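Flavodoxin (Bacillus cereus, PDB 6FSG) binds flavin mononucleotide and probably serves as a low-potential electron donor to a number of redox enzymes. Local coordinates at residues 13-17 and 121-127; 8-14 and 54-58; 1-7 and 49-55. All blocks are in the same frame, centred on the assembly; numbering follows the deposited sequence.

Interactions 1 and 2 lie side by side, their centres about 7 Å apart, at the end of the sheet where FMN binds; they share Asn13 and Thr14 at the start of helix 13-26. Interaction 3 is centred about 15 Å from interaction 2 and about 18 Å from interaction 1, on the opposite side of the chain's centre. Along the chain, strand 2-7 runs into residues 8-12 and then helix 13-26, while strand 51-55 runs into residues 56-58, so the strand pair of interaction 3 delivers both segments of interaction 2. Strand 115-124, the last to come, brings residues 121-127 of interaction 1 up to the same helix. One parallel sheet thus gathers distant segments round the cofactor.

Interaction 1: residues 13-17 and 121-127; sequences NTEEM and LKVELTP. With FMN (flavin mononucleotide), chain B.
The methyl end of Met17 fills the tight part of this contact, where the first turn of helix 13-26 lies against the end of strand 115-124. Its CE sits 3.6 Å from Val123 CG2 and 3.9 Å from Leu121 CD2. The bend at chi3 (72°) turns this methyl toward the strand, and the Met17 and Val123 side chains run antiparallel past one another. Farther back along the same side chain, Met17 CG meets Pro127 CG at 4.0 Å. Phe88 of strand 84-91 and Cys135 of helix 129-144 also touch Met17, which is buried.

Toward Thr126 the contact becomes polar and more open. The hydroxyl of Thr126 donates to Asn13, OG1 to OD1 2.8 Å, coming from above the carbonyl plane, 36° out of it, with the two side chains crossing at about a right angle. A water bridges the pair, accepting from Asn13 ND2 and donating to Thr126 OG1.

With its oxygen held by Thr126, the Asn13 amide presents ND2 to the ribityl hydroxyl, 3.1 Å from FMN O4' at 164°. Leu125 CD2 lies 3.6 Å from FMN O3', beside the same chain. Loop and helix start together line the ribityl side of the FMN site of a flavodoxin fold.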
# COMPACT_ATOMS: atom_id res chain seq x y z
N ASN A 13 -9.84 7.81 5.05
CA ASN A 13 -9.90 6.45 5.58
C ASN A 13 -8.62 5.65 5.30
O ASN A 13 -8.10 4.99 6.20
CB ASN A 13 -11.11 5.72 4.99
CG ASN A 13 -12.41 6.34 5.40
OD1 ASN A 13 -12.56 6.82 6.51
ND2 ASN A 13 -13.37 6.32 4.50
N THR A 14 -8.14 5.66 4.05
CA THR A 14 -6.87 4.99 3.74
C THR A 14 -5.71 5.64 4.47
O THR A 14 -4.77 4.95 4.88
CB THR A 14 -6.65 4.96 2.22
OG1 THR A 14 -7.77 4.35 1.57
CG2 THR A 14 -5.41 4.17 1.82
N GLU A 15 -5.75 6.96 4.68
CA GLU A 15 -4.69 7.61 5.45
C GLU A 15 -4.69 7.16 6.91
O GLU A 15 -3.62 6.98 7.51
CB GLU A 15 -4.80 9.13 5.34
CG GLU A 15 -3.65 9.88 6.01
CD GLU A 15 -3.47 11.29 5.48
OE1 GLU A 15 -4.26 11.72 4.61
OE2 GLU A 15 -2.52 11.97 5.93
N GLU A 16 -5.87 6.98 7.51
CA GLU A 16 -5.92 6.43 8.87
C GLU A 16 -5.21 5.08 8.91
O GLU A 16 -4.40 4.81 9.80
CB GLU A 16 -7.37 6.31 9.35
CG GLU A 16 -8.06 7.62 9.72
CD GLU A 16 -9.31 7.39 10.55
OE1 GLU A 16 -9.30 6.45 11.38
OE2 GLU A 16 -10.30 8.14 10.40
N MET A 17 -5.53 4.20 7.95
CA MET A 17 -4.87 2.90 7.89
C MET A 17 -3.36 3.04 7.75
O MET A 17 -2.59 2.38 8.45
CB MET A 17 -5.43 2.09 6.71
CG MET A 17 -6.91 1.71 6.82
SD MET A 17 -7.54 0.93 5.33
CE MET A 17 -6.73 -0.68 5.45
N LEU A 121 -5.13 -6.12 2.13
CA LEU A 121 -5.96 -5.76 3.28
C LEU A 121 -7.00 -4.74 2.83
O LEU A 121 -6.65 -3.64 2.39
CB LEU A 121 -5.11 -5.18 4.42
CG LEU A 121 -5.89 -4.61 5.61
CD1 LEU A 121 -6.82 -5.64 6.29
CD2 LEU A 121 -4.99 -3.98 6.67
N LYS A 122 -8.28 -5.12 2.94
CA LYS A 122 -9.39 -4.27 2.55
C LYS A 122 -10.26 -3.98 3.76
O LYS A 122 -10.71 -4.91 4.44
CB LYS A 122 -10.24 -4.97 1.48
CG LYS A 122 -9.52 -5.16 0.16
CD LYS A 122 -10.38 -5.87 -0.84
CE LYS A 122 -9.66 -6.06 -2.17
NZ LYS A 122 -10.57 -6.58 -3.25
N VAL A 123 -10.52 -2.70 4.01
CA VAL A 123 -11.37 -2.25 5.11
C VAL A 123 -12.52 -1.45 4.53
O VAL A 123 -12.32 -0.64 3.61
CB VAL A 123 -10.55 -1.41 6.11
CG1 VAL A 123 -11.46 -0.63 7.06
CG2 VAL A 123 -9.59 -2.29 6.91
N GLU A 124 -13.72 -1.67 5.06
CA GLU A 124 -14.92 -0.94 4.63
C GLU A 124 -14.93 0.46 5.23
O GLU A 124 -15.01 0.63 6.45
CB GLU A 124 -16.16 -1.70 5.10
CG GLU A 124 -17.49 -1.08 4.73
CD GLU A 124 -17.95 -1.48 3.35
OE1 GLU A 124 -17.53 -2.56 2.87
OE2 GLU A 124 -18.74 -0.72 2.73
N LEU A 125 -14.87 1.48 4.37
CA LEU A 125 -15.00 2.89 4.76
C LEU A 125 -14.09 3.19 5.96
O LEU A 125 -12.88 2.91 5.89
CB LEU A 125 -16.47 3.23 4.95
CG LEU A 125 -17.33 3.14 3.70
CD1 LEU A 125 -18.80 3.44 4.03
CD2 LEU A 125 -16.80 4.07 2.61
N THR A 126 -14.60 3.79 7.03
CA THR A 126 -13.74 4.19 8.15
C THR A 126 -13.47 2.99 9.05
O THR A 126 -14.40 2.30 9.46
CB THR A 126 -14.41 5.31 8.97
OG1 THR A 126 -14.82 6.38 8.10
CG2 THR A 126 -13.46 5.88 10.03
N PRO A 127 -12.20 2.73 9.39
CA PRO A 127 -11.90 1.59 10.26
C PRO A 127 -12.63 1.68 11.59
O PRO A 127 -12.70 2.75 12.21
CB PRO A 127 -10.38 1.71 10.48
CG PRO A 127 -9.88 2.47 9.33
CD PRO A 127 -10.99 3.38 8.88
N1 FMN B . -14.98 1.76 -3.69
C2 FMN B . -14.82 0.48 -4.14
O2 FMN B . -14.50 -0.35 -3.30
N3 FMN B . -14.96 0.20 -5.49
C4 FMN B . -15.21 1.19 -6.43
O4 FMN B . -15.31 0.86 -7.63
C4A FMN B . -15.36 2.51 -5.94
N5 FMN B . -15.61 3.59 -6.77
C5A FMN B . -15.74 4.87 -6.26
C6 FMN B . -16.05 5.96 -7.09
C7 FMN B . -16.23 7.24 -6.57
C7M FMN B . -16.55 8.40 -7.49
C8 FMN B . -16.15 7.41 -5.18
C8M FMN B . -16.35 8.75 -4.54
C9 FMN B . -15.88 6.33 -4.35
C9A FMN B . -15.68 5.07 -4.88
N10 FMN B . -15.38 4.02 -4.03
C10 FMN B . -15.24 2.76 -4.57
C1' FMN B . -15.34 4.19 -2.52
C2' FMN B . -14.06 4.73 -1.90
O2' FMN B . -12.96 3.94 -2.27
C3' FMN B . -14.26 4.68 -0.38
O3' FMN B . -15.10 5.75 -0.02
C4' FMN B . -12.98 4.80 0.47
O4' FMN B . -13.29 4.76 1.86
C5' FMN B . -12.23 6.09 0.19
O5' FMN B . -10.99 5.98 0.88
P FMN B . -10.33 7.34 1.34
O1P FMN B . -8.92 7.02 1.74
O2P FMN B . -11.09 7.84 2.53
O3P FMN B . -10.41 8.30 0.18
O HOH W 1 -16.00 7.28 5.25

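Interaction 2: residues 8-14 and 54-58; sequences ASMSGNT and LGAYT. With FMN (flavin mononucleotide), chain B.
Tyr57 turns an edge of its ring to the segment from Ala8 onward, with Ala8 and Ser9 at that edge and a phosphate oxygen, FMN O3P, over one face. Ala8 O is 3.4 Å from Tyr57 CD1, and Ser9 N lies in the ring plane. Both Ala8 O and Tyr57 N are buried here without a hydrogen-bond partner. Ala8 CB touches CE1, and Met10 crosses the phenol end at a slant. A chi1 of 59° places CG between the backbone N and the carbonyl carbon, and the ring reaches these partners although the CB bond does not aim at them.

Thr14 divides its two branches. CG2, anti to the backbone N, packs 3.8 Å from Ala56 N and close to Gly55, whereas OG1 turns to FMN O1P. Behind these side chains the backbones are joined by Ala8 N to Gly55 O, 2.9 Å at 149°, with the donor tilted 34° from the carbonyl plane.

Residues 8-12 and the first helical turn close round the phosphate. O1P receives Ser9 OG, Thr14 N and Thr14 OG1; Met10 N and Ser11 N donate to O3P, the former at 2.8 Å; and Asn13 N reaches O2P at 2.8 Å. Gly12 is the N-cap of the helix. Tyr57 and Thr58 meanwhile line the cofactor from beyond the neighbouring strand.

The groups of these two segments that grip the phosphate are amides and hydroxyls, and the helix N-terminus, with its partial positive charge, would probably stabilise the negative charge of the phosphate.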
# COMPACT_ATOMS: atom_id res chain seq x y z
N ALA A 8 -2.69 6.77 -1.08
CA ALA A 8 -3.66 7.73 -1.59
C ALA A 8 -4.87 7.75 -0.68
O ALA A 8 -5.38 6.69 -0.30
CB ALA A 8 -4.12 7.34 -2.99
N SER A 9 -5.34 8.95 -0.33
CA SER A 9 -6.53 9.10 0.50
C SER A 9 -7.21 10.42 0.17
O SER A 9 -6.59 11.48 0.24
CB SER A 9 -6.19 9.04 1.99
OG SER A 9 -7.35 8.93 2.79
N MET A 10 -8.49 10.33 -0.21
CA MET A 10 -9.33 11.47 -0.52
C MET A 10 -10.07 11.97 0.71
O MET A 10 -10.02 13.16 1.03
CB MET A 10 -10.35 11.04 -1.59
CG MET A 10 -11.30 12.13 -2.06
SD MET A 10 -10.42 13.55 -2.75
CE MET A 10 -9.77 12.86 -4.27
N SER A 11 -10.76 11.06 1.41
CA SER A 11 -11.60 11.40 2.55
C SER A 11 -10.97 11.06 3.89
O SER A 11 -11.56 11.39 4.93
CB SER A 11 -12.99 10.74 2.43
OG SER A 11 -13.00 9.39 2.89
N GLY A 12 -9.81 10.40 3.91
CA GLY A 12 -9.08 10.15 5.14
C GLY A 12 -9.02 8.71 5.61
O GLY A 12 -8.23 8.40 6.50
N ASN A 13 -9.84 7.81 5.05
CA ASN A 13 -9.90 6.45 5.58
C ASN A 13 -8.62 5.65 5.30
O ASN A 13 -8.10 4.99 6.20
CB ASN A 13 -11.11 5.72 4.99
CG ASN A 13 -12.41 6.34 5.40
OD1 ASN A 13 -12.56 6.82 6.51
ND2 ASN A 13 -13.37 6.32 4.50
N THR A 14 -8.14 5.66 4.05
CA THR A 14 -6.87 4.99 3.74
C THR A 14 -5.71 5.64 4.47
O THR A 14 -4.77 4.95 4.88
CB THR A 14 -6.65 4.96 2.22
OG1 THR A 14 -7.77 4.35 1.57
CG2 THR A 14 -5.41 4.17 1.82
N LEU A 54 2.00 -0.19 -0.48
CA LEU A 54 1.14 0.75 -1.18
C LEU A 54 -0.26 0.73 -0.58
O LEU A 54 -0.77 -0.33 -0.21
CB LEU A 54 1.06 0.43 -2.68
CG LEU A 54 2.41 0.29 -3.40
CD1 LEU A 54 2.20 -0.04 -4.88
CD2 LEU A 54 3.27 1.54 -3.25
N GLY A 55 -0.87 1.90 -0.48
CA GLY A 55 -2.23 2.01 0.01
C GLY A 55 -3.09 2.82 -0.94
O GLY A 55 -2.67 3.90 -1.38
N ALA A 56 -4.29 2.34 -1.26
CA ALA A 56 -5.13 3.08 -2.20
C ALA A 56 -6.60 2.73 -2.03
O ALA A 56 -6.95 1.55 -1.92
CB ALA A 56 -4.73 2.81 -3.67
N TYR A 57 -7.44 3.77 -2.05
CA TYR A 57 -8.87 3.58 -2.25
C TYR A 57 -9.15 3.22 -3.72
O TYR A 57 -8.28 3.35 -4.58
CB TYR A 57 -9.64 4.85 -1.85
CG TYR A 57 -9.26 6.12 -2.60
CD1 TYR A 57 -8.23 6.93 -2.15
CD2 TYR A 57 -9.95 6.52 -3.75
CE1 TYR A 57 -7.87 8.09 -2.83
CE2 TYR A 57 -9.60 7.70 -4.44
CZ TYR A 57 -8.55 8.47 -3.97
OH TYR A 57 -8.18 9.63 -4.64
N THR A 58 -10.36 2.76 -4.00
CA THR A 58 -10.80 2.45 -5.36
C THR A 58 -11.71 3.58 -5.84
O THR A 58 -12.49 4.14 -5.07
CB THR A 58 -11.50 1.08 -5.38
OG1 THR A 58 -10.58 0.08 -4.90
CG2 THR A 58 -11.94 0.67 -6.76
N1 FMN B . -14.98 1.76 -3.69
C2 FMN B . -14.82 0.48 -4.14
O2 FMN B . -14.50 -0.35 -3.30
N3 FMN B . -14.96 0.20 -5.49
C4 FMN B . -15.21 1.19 -6.43
O4 FMN B . -15.31 0.86 -7.63
C4A FMN B . -15.36 2.51 -5.94
N5 FMN B . -15.61 3.59 -6.77
C5A FMN B . -15.74 4.87 -6.26
C6 FMN B . -16.05 5.96 -7.09
C7 FMN B . -16.23 7.24 -6.57
C7M FMN B . -16.55 8.40 -7.49
C8 FMN B . -16.15 7.41 -5.18
C8M FMN B . -16.35 8.75 -4.54
C9 FMN B . -15.88 6.33 -4.35
C9A FMN B . -15.68 5.07 -4.88
N10 FMN B . -15.38 4.02 -4.03
C10 FMN B . -15.24 2.76 -4.57
C1' FMN B . -15.34 4.19 -2.52
C2' FMN B . -14.06 4.73 -1.90
O2' FMN B . -12.96 3.94 -2.27
C3' FMN B . -14.26 4.68 -0.38
O3' FMN B . -15.10 5.75 -0.02
C4' FMN B . -12.98 4.80 0.47
O4' FMN B . -13.29 4.76 1.86
C5' FMN B . -12.23 6.09 0.19
O5' FMN B . -10.99 5.98 0.88
P FMN B . -10.33 7.34 1.34
O1P FMN B . -8.92 7.02 1.74
O2P FMN B . -11.09 7.84 2.53
O3P FMN B . -10.41 8.30 0.18

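Interaction 3: residues 1-7 and 49-55; sequences SKLVMIF and YDGIILG
Asp50 and Lys2 grip each other twice where the strands begin. Lys2 N donates to Asp50 OD2 at 3.0 Å and a nearly straight 173°, meeting the anti side of the carboxylate, 34° out of its plane; Asp50 N returns a bond to Lys2 O, 2.8 Å long. Four more backbone bonds follow as a parallel ladder: Val4 N to Gly51 O, Ile53 N to Val4 O, Ile6 N to Ile53 O and Gly55 N to Ile6 O.

Outside this ladder, Tyr49, in the conformer described, folds back over Val4. The CB of Val4 stands over the ring centre in a CH-pi contact, 3.6 Å from the centroid and 11° off its normal, while the extended Lys2 chain brings CE to 3.6 Å from Tyr49 CE1. On the same face of the sheet, Val4 CG1 meets Ile52 CG1 at 4.0 Å. Across the sheet, Leu3 CD2 packs 3.5 Å from Gly51 CA, on the face that Gly51 leaves without a side chain.

Strand 31-36 flanks strand 2-7 on its other edge, and the Tyr49 hydroxyl is hydrogen-bonded to Glu33 there. Helix 13-26 covers the Met5 and Ile53 face through Ala18, Ile21 and Ile25, with Phe88 of strand 84-91 beside them.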
# COMPACT_ATOMS: atom_id res chain seq x y z
N SER A 1 16.09 -2.49 8.36
CA SER A 1 15.84 -2.33 6.93
C SER A 1 15.12 -1.01 6.66
O SER A 1 14.57 -0.40 7.57
CB SER A 1 15.00 -3.49 6.42
OG SER A 1 15.71 -4.71 6.60
N LYS A 2 15.16 -0.58 5.40
CA LYS A 2 14.61 0.70 5.00
C LYS A 2 13.38 0.48 4.12
O LYS A 2 13.46 -0.23 3.10
CB LYS A 2 15.65 1.56 4.27
CG LYS A 2 15.31 3.04 4.32
CD LYS A 2 16.39 3.95 3.75
CE LYS A 2 15.80 5.34 3.54
NZ LYS A 2 16.72 6.39 3.02
N LEU A 3 12.27 1.09 4.50
CA LEU A 3 10.98 0.82 3.89
C LEU A 3 10.36 2.11 3.38
O LEU A 3 10.65 3.21 3.85
CB LEU A 3 10.04 0.18 4.92
CG LEU A 3 10.63 -1.01 5.67
CD1 LEU A 3 9.66 -1.44 6.75
CD2 LEU A 3 10.98 -2.19 4.77
N VAL A 4 9.48 1.96 2.39
CA VAL A 4 8.70 3.07 1.86
C VAL A 4 7.23 2.67 1.80
O VAL A 4 6.89 1.53 1.47
CB VAL A 4 9.22 3.53 0.48
CG1 VAL A 4 9.05 2.45 -0.59
CG2 VAL A 4 8.55 4.86 0.06
N MET A 5 6.37 3.63 2.13
CA MET A 5 4.92 3.49 1.99
C MET A 5 4.42 4.65 1.15
O MET A 5 4.71 5.81 1.45
CB MET A 5 4.22 3.52 3.36
CG MET A 5 2.70 3.40 3.29
SD MET A 5 1.84 3.60 4.86
CE MET A 5 2.23 2.06 5.68
N ILE A 6 3.65 4.35 0.11
CA ILE A 6 3.01 5.38 -0.70
C ILE A 6 1.52 5.14 -0.67
O ILE A 6 1.05 4.07 -1.09
CB ILE A 6 3.55 5.42 -2.13
CG1 ILE A 6 5.04 5.77 -2.08
CG2 ILE A 6 2.76 6.43 -2.97
CD1 ILE A 6 5.73 5.65 -3.40
N PHE A 7 0.77 6.12 -0.21
CA PHE A 7 -0.68 5.97 -0.04
C PHE A 7 -1.44 7.09 -0.74
O PHE A 7 -0.93 8.20 -0.96
CB PHE A 7 -1.10 5.91 1.44
CG PHE A 7 -1.09 7.24 2.11
CD1 PHE A 7 0.08 7.75 2.65
CD2 PHE A 7 -2.24 8.02 2.15
CE1 PHE A 7 0.11 9.01 3.24
CE2 PHE A 7 -2.22 9.27 2.74
CZ PHE A 7 -1.05 9.77 3.28
N TYR A 49 14.42 0.87 -1.83
CA TYR A 49 13.93 0.44 -0.53
C TYR A 49 13.85 -1.07 -0.45
O TYR A 49 13.67 -1.76 -1.46
CB TYR A 49 12.56 1.06 -0.28
CG TYR A 49 12.68 2.54 -0.05
CD1 TYR A 49 12.93 3.04 1.21
CD2 TYR A 49 12.59 3.43 -1.11
CE1 TYR A 49 13.06 4.39 1.43
CE2 TYR A 49 12.72 4.78 -0.91
CZ TYR A 49 12.96 5.26 0.36
OH TYR A 49 13.09 6.62 0.58
N ASP A 50 13.99 -1.60 0.77
CA ASP A 50 13.98 -3.04 0.98
C ASP A 50 12.56 -3.60 1.00
O ASP A 50 12.35 -4.78 0.69
CB ASP A 50 14.62 -3.34 2.34
CG ASP A 50 16.07 -2.86 2.43
OD1 ASP A 50 16.78 -2.91 1.41
OD2 ASP A 50 16.52 -2.43 3.52
N GLY A 51 11.61 -2.79 1.41
CA GLY A 51 10.22 -3.20 1.47
C GLY A 51 9.35 -2.04 1.04
O GLY A 51 9.69 -0.87 1.26
N ILE A 52 8.23 -2.38 0.43
CA ILE A 52 7.33 -1.42 -0.21
C ILE A 52 5.91 -1.72 0.22
O ILE A 52 5.44 -2.85 0.07
CB ILE A 52 7.41 -1.54 -1.75
CG1 ILE A 52 8.82 -1.22 -2.26
CG2 ILE A 52 6.36 -0.67 -2.38
CD1 ILE A 52 9.08 -1.73 -3.66
N ILE A 53 5.20 -0.71 0.71
CA ILE A 53 3.78 -0.86 1.03
C ILE A 53 3.01 0.21 0.28
O ILE A 53 3.33 1.40 0.39
CB ILE A 53 3.52 -0.77 2.55
CG1 ILE A 53 4.37 -1.78 3.33
CG2 ILE A 53 2.05 -0.97 2.84
CD1 ILE A 53 4.26 -1.64 4.85
N LEU A 54 2.00 -0.19 -0.48
CA LEU A 54 1.14 0.75 -1.18
C LEU A 54 -0.26 0.73 -0.58
O LEU A 54 -0.77 -0.33 -0.21
CB LEU A 54 1.06 0.43 -2.68
CG LEU A 54 2.41 0.29 -3.40
CD1 LEU A 54 2.20 -0.04 -4.88
CD2 LEU A 54 3.27 1.54 -3.25
N GLY A 55 -0.87 1.90 -0.48
CA GLY A 55 -2.23 2.01 0.01
C GLY A 55 -3.09 2.82 -0.94
O GLY A 55 -2.67 3.90 -1.38